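Local coordinates for hemoglobin-like protein (Methylacidiphilum infernorum, PDB 4NK2), which binds heme b as a group II truncated hemoglobin and probably serves to bind or carry oxygen, at residues 41-47 against 167-173; 50-54 against 154-158; 60-64 against 105-110. One frame throughout, in Å; residues are numbered along the deposited sequence.

How the contacts relate
Contact 1 pairs strand 35-48 with the loop after helix 155-165 and spans the longest stretch of chain. Contact 2, nested inside it, sets the start of helix 53-75 against the start of helix 155-165; contact 3, nested inside both, joins helix 53-75 to the loop after helix 87-104. The centres of contacts 2 and 3 lie about 12 Å apart, and their residues touch where Cys105 SG packs against Val54, Phe158 and Pro50. Contact 1 lies on the opposite side of the chain's centre from contact 3, about 26 Å away between centres. It holds the strand that extends the sheet into the second subunit, while contacts 2 and 3 set helix 53-75 into the globin fold.

Contact 1: 41-47 against 167-173; sequences DFVFPEV and IRMINRR. With HEM (protoporphyrin IX containing Fe), chain C.
Phe42 lies over one face of the Arg173 guanidinium, its CG offset toward the rim, while the Asp41 carboxylate meets that guanidinium at its edge. The Phe42 ring in turn has Ile167 at its own edge, CE1 standing 3.9 Å from Ile167 CG2. The Phe44 ring carries Arg168 CA over one face, a CH-pi contact 4.1 Å from the centroid, with Arg168 CG on the same face, and Phe42 CE1 reaches its edge. Arg168 then runs extended past Phe44, so that Phe44 CB sits over one face of its guanidinium and Pro45 O at its edge.

The salt bridge is side-on and twofold: Arg173 NE reaches Asp41 OD2 at 2.9 Å and NH2 reaches OD1 at 3.1 Å. Both bonds are nearly straight (171°), although the two planes are 34° apart. Two successive bends in its chain fold the arginine back to present this flank. Arg168 NH2 donates to Pro45 O at 3.0 Å, from above the carbonyl plane, and a water links Pro45 O to Arg168 NE. Pro45 CG presses tightly on Ile167 CD1, 3.3 Å away.

A leucine in place of Arg173 would probably leave Asp41 without its mate in this chain and take away the flat group on which Phe42 rests.

Arg173 NH1 also forms a salt bridge with Glu131, and NH2 a hydrogen bond to Glu177 O; Asp41 has a second salt bridge, to Arg121 of the second subunit. Arg168 has its strongest polar partner in Glu37 O of that subunit, whose strand pairs antiparallel with Phe44 and Val47. Met169 touches the heme, and Val47 rests on helix 155-165, so this contact joins the intersubunit sheet to the proximal side, near His124 of helix 120-124.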
# COMPACT_ATOMS: atom_id res chain seq x y z
N ASP A 41 8.60 4.26 2.41
CA ASP A 41 8.13 3.05 3.07
C ASP A 41 9.06 1.87 2.75
O ASP A 41 9.74 1.33 3.63
CB ASP A 41 6.71 2.74 2.62
CG ASP A 41 6.11 1.54 3.34
OD1 ASP A 41 6.71 1.10 4.34
OD2 ASP A 41 5.04 1.06 2.91
N PHE A 42 9.08 1.47 1.48
CA PHE A 42 10.01 0.44 1.00
C PHE A 42 10.36 0.70 -0.46
O PHE A 42 9.52 1.18 -1.23
CB PHE A 42 9.42 -0.97 1.17
CG PHE A 42 8.22 -1.24 0.31
CD1 PHE A 42 8.31 -2.11 -0.77
CD2 PHE A 42 7.00 -0.63 0.58
CE1 PHE A 42 7.20 -2.38 -1.57
CE2 PHE A 42 5.88 -0.89 -0.22
CZ PHE A 42 5.98 -1.76 -1.29
N VAL A 43 11.59 0.37 -0.83
CA VAL A 43 12.08 0.54 -2.21
C VAL A 43 11.65 -0.63 -3.10
O VAL A 43 11.63 -1.78 -2.66
CB VAL A 43 13.62 0.63 -2.23
CG1 VAL A 43 14.12 0.94 -3.64
CG2 VAL A 43 14.11 1.69 -1.27
N PHE A 44 11.30 -0.34 -4.36
CA PHE A 44 11.18 -1.40 -5.35
C PHE A 44 12.59 -1.72 -5.84
O PHE A 44 13.16 -0.95 -6.62
CB PHE A 44 10.31 -0.94 -6.53
CG PHE A 44 8.87 -0.67 -6.17
CD1 PHE A 44 8.33 -1.16 -4.98
CD2 PHE A 44 8.05 0.06 -7.02
CE1 PHE A 44 7.00 -0.91 -4.65
CE2 PHE A 44 6.73 0.32 -6.69
CZ PHE A 44 6.20 -0.18 -5.50
N PRO A 45 13.15 -2.85 -5.41
CA PRO A 45 14.54 -3.13 -5.82
C PRO A 45 14.66 -3.34 -7.33
O PRO A 45 13.66 -3.56 -8.02
CB PRO A 45 14.88 -4.42 -5.07
CG PRO A 45 13.57 -5.05 -4.74
CD PRO A 45 12.62 -3.90 -4.51
N GLU A 46 15.88 -3.28 -7.85
CA GLU A 46 16.13 -3.52 -9.26
C GLU A 46 15.51 -4.83 -9.73
O GLU A 46 15.56 -5.82 -9.03
CB GLU A 46 17.63 -3.56 -9.51
CG GLU A 46 18.00 -3.62 -10.95
CD GLU A 46 19.45 -3.95 -11.17
OE1 GLU A 46 20.13 -4.34 -10.21
OE2 GLU A 46 19.93 -3.82 -12.30
N VAL A 47 14.94 -4.81 -10.93
CA VAL A 47 14.38 -6.02 -11.55
C VAL A 47 15.13 -6.40 -12.83
O VAL A 47 15.18 -5.61 -13.79
CB VAL A 47 12.90 -5.88 -11.90
CG1 VAL A 47 12.40 -7.13 -12.61
CG2 VAL A 47 12.08 -5.62 -10.65
N ILE A 167 7.67 -7.81 -6.06
CA ILE A 167 7.60 -6.79 -5.00
C ILE A 167 6.76 -5.58 -5.43
O ILE A 167 6.06 -4.98 -4.60
CB ILE A 167 9.00 -6.32 -4.58
CG1 ILE A 167 9.78 -7.50 -3.97
CG2 ILE A 167 8.88 -5.21 -3.57
CD1 ILE A 167 11.23 -7.16 -3.64
N ARG A 168 6.82 -5.22 -6.71
CA ARG A 168 6.11 -4.06 -7.22
C ARG A 168 4.62 -4.29 -7.40
O ARG A 168 3.88 -3.36 -7.73
CB ARG A 168 6.70 -3.64 -8.56
CG ARG A 168 8.20 -3.65 -8.55
CD ARG A 168 8.77 -2.92 -9.74
NE ARG A 168 10.20 -2.72 -9.55
CZ ARG A 168 10.91 -1.76 -10.13
NH1 ARG A 168 10.32 -0.90 -10.95
NH2 ARG A 168 12.20 -1.66 -9.87
N MET A 169 4.17 -5.52 -7.21
CA MET A 169 2.72 -5.76 -7.28
C MET A 169 2.04 -5.49 -5.93
O MET A 169 0.81 -5.36 -5.87
CB MET A 169 2.44 -7.19 -7.72
CG MET A 169 3.19 -7.59 -9.00
SD MET A 169 2.87 -6.38 -10.31
CE MET A 169 4.50 -6.50 -11.03
N ILE A 170 2.83 -5.42 -4.86
CA ILE A 170 2.26 -5.30 -3.52
C ILE A 170 1.57 -3.94 -3.40
O ILE A 170 2.21 -2.89 -3.59
CB ILE A 170 3.32 -5.41 -2.40
CG1 ILE A 170 3.93 -6.82 -2.37
CG2 ILE A 170 2.69 -5.06 -1.05
CD1 ILE A 170 5.08 -6.96 -1.38
N ASN A 171 0.29 -3.95 -3.08
CA ASN A 171 -0.46 -2.69 -2.99
C ASN A 171 -1.20 -2.51 -1.66
O ASN A 171 -1.85 -1.48 -1.43
CB ASN A 171 -1.42 -2.56 -4.17
CG ASN A 171 -2.39 -3.71 -4.27
OD1 ASN A 171 -2.89 -4.20 -3.25
ND2 ASN A 171 -2.66 -4.17 -5.50
N ARG A 172 -1.09 -3.51 -0.79
CA ARG A 172 -1.64 -3.41 0.57
C ARG A 172 -0.51 -3.66 1.56
O ARG A 172 0.10 -4.74 1.58
CB ARG A 172 -2.75 -4.43 0.77
CG ARG A 172 -3.34 -4.45 2.20
CD ARG A 172 -4.07 -3.15 2.53
NE ARG A 172 -5.12 -3.31 3.55
CZ ARG A 172 -4.95 -3.09 4.85
NH1 ARG A 172 -3.76 -2.69 5.31
NH2 ARG A 172 -5.97 -3.25 5.68
N ARG A 173 -0.21 -2.66 2.37
CA ARG A 173 0.86 -2.81 3.37
C ARG A 173 0.24 -3.14 4.73
O ARG A 173 -0.82 -2.62 5.07
CB ARG A 173 1.72 -1.55 3.43
CG ARG A 173 2.63 -1.39 2.23
CD ARG A 173 3.78 -2.41 2.33
NE ARG A 173 4.90 -1.86 3.10
CZ ARG A 173 5.77 -2.59 3.79
NH1 ARG A 173 5.65 -3.91 3.85
NH2 ARG A 173 6.76 -1.98 4.44
CHA HEM C . -3.35 -10.95 -13.29
CHB HEM C . -2.59 -12.16 -8.68
CHC HEM C . 2.13 -11.05 -9.19
CHD HEM C . 1.42 -11.67 -13.98
C1A HEM C . -3.60 -11.28 -11.99
C2A HEM C . -4.91 -11.41 -11.35
C3A HEM C . -4.67 -11.75 -10.06
C4A HEM C . -3.23 -11.84 -9.85
CMA HEM C . -5.71 -12.03 -8.95
CAA HEM C . -6.29 -11.18 -12.03
CBA HEM C . -6.72 -9.73 -11.73
CGA HEM C . -8.03 -9.27 -12.35
O1A HEM C . -8.85 -8.63 -11.63
O2A HEM C . -8.30 -9.52 -13.56
C1B HEM C . -1.27 -11.88 -8.35
C2B HEM C . -0.68 -11.86 -7.03
C3B HEM C . 0.62 -11.55 -7.17
C4B HEM C . 0.92 -11.37 -8.59
CMB HEM C . -1.39 -12.15 -5.69
CAB HEM C . 1.62 -11.42 -6.00
CBB HEM C . 2.80 -10.82 -6.20
C1C HEM C . 2.38 -11.17 -10.55
C2C HEM C . 3.67 -11.10 -11.22
C3C HEM C . 3.46 -11.26 -12.55
C4C HEM C . 2.03 -11.45 -12.76
CMC HEM C . 5.03 -10.86 -10.54
CAC HEM C . 4.50 -11.29 -13.69
CBC HEM C . 5.80 -11.52 -13.44
C1D HEM C . 0.10 -11.40 -14.27
C2D HEM C . -0.45 -11.13 -15.59
C3D HEM C . -1.94 -10.92 -15.36
C4D HEM C . -2.14 -11.07 -13.94
CMD HEM C . 0.27 -11.08 -16.96
CAD HEM C . -3.00 -10.58 -16.44
CBD HEM C . -2.93 -9.07 -16.66
CGD HEM C . -3.96 -8.72 -17.71
O1D HEM C . -5.17 -8.76 -17.38
O2D HEM C . -3.57 -8.41 -18.86
NA HEM C . -2.62 -11.55 -11.05
NB HEM C . -0.27 -11.59 -9.26
NC HEM C . 1.42 -11.39 -11.53
ND HEM C . -0.92 -11.36 -13.34
FE HEM C . -0.58 -11.38 -11.28
O HOH W 1 11.05 -4.60 -7.57

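Contact 2: 50-54 against 154-158; sequences PSKKV and VLEEF
Glu157 OE1 receives two hydrogen bonds from Ser51, one from the backbone N at 2.4 Å and one from OG at 2.5 Å. Both are very short, so the lengths are doubtful; the amide and the hydroxyl of one residue converge on a single carboxylate oxygen. Ser51 OG sits between its backbone N and carbonyl carbon (chi1 63°), which turns it to the same side as the amide. The glutamate reaches across with its chain extended.

Lys53 NZ donates weakly to Ser51 OG and lies 4.2 Å from Glu157 OE2, too far for a salt bridge, yet its positive charge probably steadies the carboxylate.

Packing continues beneath the acid. Val54 CG2 slides along the glutamate, 3.9 Å from its CD, and touches Val154 CB at 4.0 Å, while Val154 CG1 reaches over to the CA of Val54. Pro50 CA meets Glu157 CG at 4.1 Å.

Val154 holds the N-cap position of helix 155-165, and Val54 belongs to the first turn of helix 53-75, so the contact joins the first turns of two helices. Deeper in, Phe158 turns to Tyr141 of helix 131-147 and to Phe150; Pro50 O accepts a hydrogen bond from Ser32 OG of the second subunit.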
# COMPACT_ATOMS: atom_id res chain seq x y z
N PRO A 50 14.30 -11.71 -17.71
CA PRO A 50 15.05 -12.87 -18.22
C PRO A 50 15.64 -12.57 -19.59
O PRO A 50 15.01 -11.83 -20.34
CB PRO A 50 13.98 -13.95 -18.39
CG PRO A 50 12.80 -13.47 -17.56
CD PRO A 50 12.85 -11.97 -17.63
N SER A 51 16.81 -13.12 -19.92
CA SER A 51 17.30 -13.00 -21.28
C SER A 51 16.56 -14.01 -22.14
O SER A 51 15.92 -14.93 -21.61
CB SER A 51 18.81 -13.27 -21.35
OG SER A 51 19.09 -14.59 -20.97
N LYS A 52 16.66 -13.85 -23.46
CA LYS A 52 16.01 -14.76 -24.41
C LYS A 52 16.48 -16.21 -24.26
O LYS A 52 15.82 -17.12 -24.77
CB LYS A 52 16.26 -14.28 -25.84
CG LYS A 52 15.57 -15.12 -26.92
CD LYS A 52 15.57 -14.37 -28.26
CE LYS A 52 14.85 -15.14 -29.37
NZ LYS A 52 14.92 -14.42 -30.68
N LYS A 53 17.60 -16.42 -23.59
CA LYS A 53 18.07 -17.76 -23.32
C LYS A 53 17.02 -18.59 -22.62
O LYS A 53 16.97 -19.78 -22.81
CB LYS A 53 19.35 -17.73 -22.49
CG LYS A 53 20.50 -17.02 -23.15
CD LYS A 53 21.80 -17.27 -22.43
CE LYS A 53 21.72 -16.91 -20.97
NZ LYS A 53 22.18 -15.51 -20.72
N VAL A 54 16.19 -17.97 -21.79
CA VAL A 54 15.17 -18.72 -21.06
C VAL A 54 14.20 -19.38 -22.03
O VAL A 54 13.92 -20.58 -21.91
CB VAL A 54 14.40 -17.81 -20.07
CG1 VAL A 54 13.31 -18.60 -19.37
CG2 VAL A 54 15.36 -17.24 -19.03
N VAL A 154 18.60 -22.14 -16.53
CA VAL A 154 17.95 -20.81 -16.55
C VAL A 154 17.00 -20.60 -15.38
O VAL A 154 16.33 -19.56 -15.30
CB VAL A 154 17.20 -20.60 -17.85
CG1 VAL A 154 18.19 -20.44 -18.99
CG2 VAL A 154 16.29 -21.80 -18.11
N LEU A 155 16.94 -21.56 -14.49
CA LEU A 155 16.10 -21.48 -13.32
C LEU A 155 16.38 -20.24 -12.48
O LEU A 155 15.47 -19.55 -12.06
CB LEU A 155 16.30 -22.73 -12.48
CG LEU A 155 15.32 -23.04 -11.38
CD1 LEU A 155 13.90 -22.80 -11.79
CD2 LEU A 155 15.53 -24.45 -10.95
N GLU A 156 17.65 -19.95 -12.22
CA GLU A 156 17.97 -18.82 -11.35
C GLU A 156 17.56 -17.51 -12.01
O GLU A 156 17.00 -16.64 -11.35
CB GLU A 156 19.45 -18.79 -10.97
CG GLU A 156 19.82 -17.59 -10.08
CD GLU A 156 21.23 -17.67 -9.49
OE1 GLU A 156 22.08 -18.39 -10.07
OE2 GLU A 156 21.48 -17.03 -8.45
N GLU A 157 17.83 -17.38 -13.30
CA GLU A 157 17.44 -16.21 -14.07
C GLU A 157 15.93 -15.94 -13.95
O GLU A 157 15.49 -14.80 -13.70
CB GLU A 157 17.82 -16.44 -15.54
CG GLU A 157 17.84 -15.20 -16.39
CD GLU A 157 18.51 -15.43 -17.74
OE1 GLU A 157 18.24 -14.64 -18.67
OE2 GLU A 157 19.30 -16.39 -17.86
N PHE A 158 15.12 -16.98 -14.14
CA PHE A 158 13.67 -16.86 -14.01
C PHE A 158 13.27 -16.47 -12.58
O PHE A 158 12.45 -15.57 -12.37
CB PHE A 158 12.98 -18.16 -14.42
CG PHE A 158 11.48 -18.04 -14.51
CD1 PHE A 158 10.67 -18.35 -13.43
CD2 PHE A 158 10.88 -17.56 -15.67
CE1 PHE A 158 9.28 -18.21 -13.51
CE2 PHE A 158 9.49 -17.42 -15.76
CZ PHE A 158 8.69 -17.75 -14.68

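Contact 3: 60-64 against 105-110; sequences EELLR and CGGPPY
Glu60 meets the Tyr110 hydroxyl because its chain is fully stretched, CG anti to the backbone N (chi1 174°) and straight beyond. Arg64, one turn further along the helix, sets its CG beside its own backbone N (chi1 -60°) and then runs extended to NE, which carries its guanidinium back alongside the same carboxylate and up to the tyrosine ring.

Tyr110 OH donates to Glu60 OE1 at 2.7 Å, using the syn lone pair of that oxygen. The other oxygen, OE2, is held side-on by Arg64 within the helix: NE lies 2.8 Å from it on the anti side, and NH2 follows at 3.1 Å from above the carboxylate plane. The acid is thus shared between tyrosine and arginine, one oxygen to each.

Arg64 also meets the ring. NH2 stands over one face, 3.3 Å from Tyr110 CD2, with the guanidinium pointing its edge at the ring and the planes 70° apart. CZ lies 4.8 Å from the centroid, a cation-pi contact. The opposite face is covered by Pro108 CB, leaving the ring sandwiched between a proline and a charge. Below, Leu63 CD1 packs on Cys105 CB at 3.9 Å, where the chain leaves helix 87-104 by a Schellman motif at Gly106, whose positive phi suits a residue with no side chain.

Arg64 NH2 has a second acid in Asp99 of helix 87-104, and the residue next to Tyr110, Tyr111, binds the heme. With two cationic N-H groups and a hydroxyl directed at it, the Glu60 carboxylate is likely to stay ionised; its hydrogen bonds probably fix the rotation of the tyrosine hydroxyl and of the guanidinium, which stays edge-on to the ring, and join helix 53-75 to the loop leading into the heme pocket.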
# COMPACT_ATOMS: atom_id res chain seq x y z
N GLU A 60 8.27 -22.70 -25.71
CA GLU A 60 6.95 -22.17 -25.42
C GLU A 60 6.06 -23.13 -24.64
O GLU A 60 5.46 -22.75 -23.67
CB GLU A 60 6.25 -21.71 -26.70
CG GLU A 60 4.84 -21.27 -26.47
CD GLU A 60 4.23 -20.55 -27.64
OE1 GLU A 60 4.95 -20.18 -28.57
OE2 GLU A 60 3.01 -20.36 -27.64
N GLU A 61 5.97 -24.37 -25.08
CA GLU A 61 5.16 -25.39 -24.40
C GLU A 61 5.41 -25.46 -22.90
O GLU A 61 4.50 -25.41 -22.11
CB GLU A 61 5.46 -26.75 -25.02
CG GLU A 61 4.38 -27.79 -24.88
CD GLU A 61 4.74 -29.12 -25.53
OE1 GLU A 61 4.36 -29.36 -26.69
OE2 GLU A 61 5.42 -29.93 -24.88
N LEU A 62 6.67 -25.58 -22.51
CA LEU A 62 7.04 -25.72 -21.10
C LEU A 62 6.68 -24.46 -20.33
O LEU A 62 6.21 -24.53 -19.19
CB LEU A 62 8.54 -25.95 -20.97
CG LEU A 62 9.04 -26.80 -19.80
CD1 LEU A 62 10.50 -26.51 -19.48
CD2 LEU A 62 8.20 -26.59 -18.60
N LEU A 63 6.91 -23.29 -20.92
CA LEU A 63 6.55 -22.05 -20.23
C LEU A 63 5.05 -21.97 -20.01
O LEU A 63 4.59 -21.48 -18.97
CB LEU A 63 7.07 -20.83 -21.00
CG LEU A 63 8.61 -20.70 -21.00
CD1 LEU A 63 9.07 -19.63 -21.98
CD2 LEU A 63 9.09 -20.38 -19.60
N ARG A 64 4.26 -22.45 -20.97
CA ARG A 64 2.81 -22.38 -20.76
C ARG A 64 2.38 -23.38 -19.69
O ARG A 64 1.47 -23.13 -18.90
CB ARG A 64 2.04 -22.59 -22.08
CG ARG A 64 2.37 -21.55 -23.16
CD ARG A 64 1.39 -21.60 -24.33
NE ARG A 64 1.64 -20.48 -25.24
CZ ARG A 64 1.10 -19.27 -25.10
NH1 ARG A 64 0.26 -19.03 -24.09
NH2 ARG A 64 1.39 -18.30 -25.96
N CYS A 105 10.12 -13.93 -21.54
CA CYS A 105 11.28 -14.83 -21.58
C CYS A 105 11.96 -14.84 -22.94
O CYS A 105 12.96 -15.56 -23.13
CB CYS A 105 10.87 -16.24 -21.18
SG CYS A 105 10.55 -16.38 -19.41
N GLY A 106 11.44 -14.06 -23.89
CA GLY A 106 12.07 -13.93 -25.20
C GLY A 106 11.32 -14.60 -26.33
O GLY A 106 11.82 -14.68 -27.46
N GLY A 107 10.12 -15.09 -26.05
CA GLY A 107 9.32 -15.71 -27.10
C GLY A 107 8.57 -14.67 -27.91
O GLY A 107 8.81 -13.47 -27.75
N PRO A 108 7.65 -15.11 -28.79
CA PRO A 108 6.89 -14.16 -29.60
C PRO A 108 6.08 -13.21 -28.71
O PRO A 108 5.82 -13.53 -27.55
CB PRO A 108 5.95 -15.07 -30.41
CG PRO A 108 6.69 -16.40 -30.49
CD PRO A 108 7.33 -16.52 -29.13
N PRO A 109 5.68 -12.05 -29.25
CA PRO A 109 5.08 -11.00 -28.43
C PRO A 109 3.58 -11.22 -28.19
O PRO A 109 2.77 -10.30 -28.42
CB PRO A 109 5.33 -9.73 -29.26
CG PRO A 109 5.29 -10.21 -30.68
CD PRO A 109 5.87 -11.62 -30.65
N TYR A 110 3.23 -12.41 -27.71
CA TYR A 110 1.82 -12.75 -27.54
C TYR A 110 1.06 -11.76 -26.66
O TYR A 110 -0.13 -11.51 -26.88
CB TYR A 110 1.68 -14.15 -26.93
CG TYR A 110 2.19 -15.28 -27.80
CD1 TYR A 110 1.53 -15.63 -28.98
CD2 TYR A 110 3.29 -16.03 -27.42
CE1 TYR A 110 1.99 -16.68 -29.77
CE2 TYR A 110 3.75 -17.09 -28.20
CZ TYR A 110 3.10 -17.40 -29.37
OH TYR A 110 3.55 -18.45 -30.15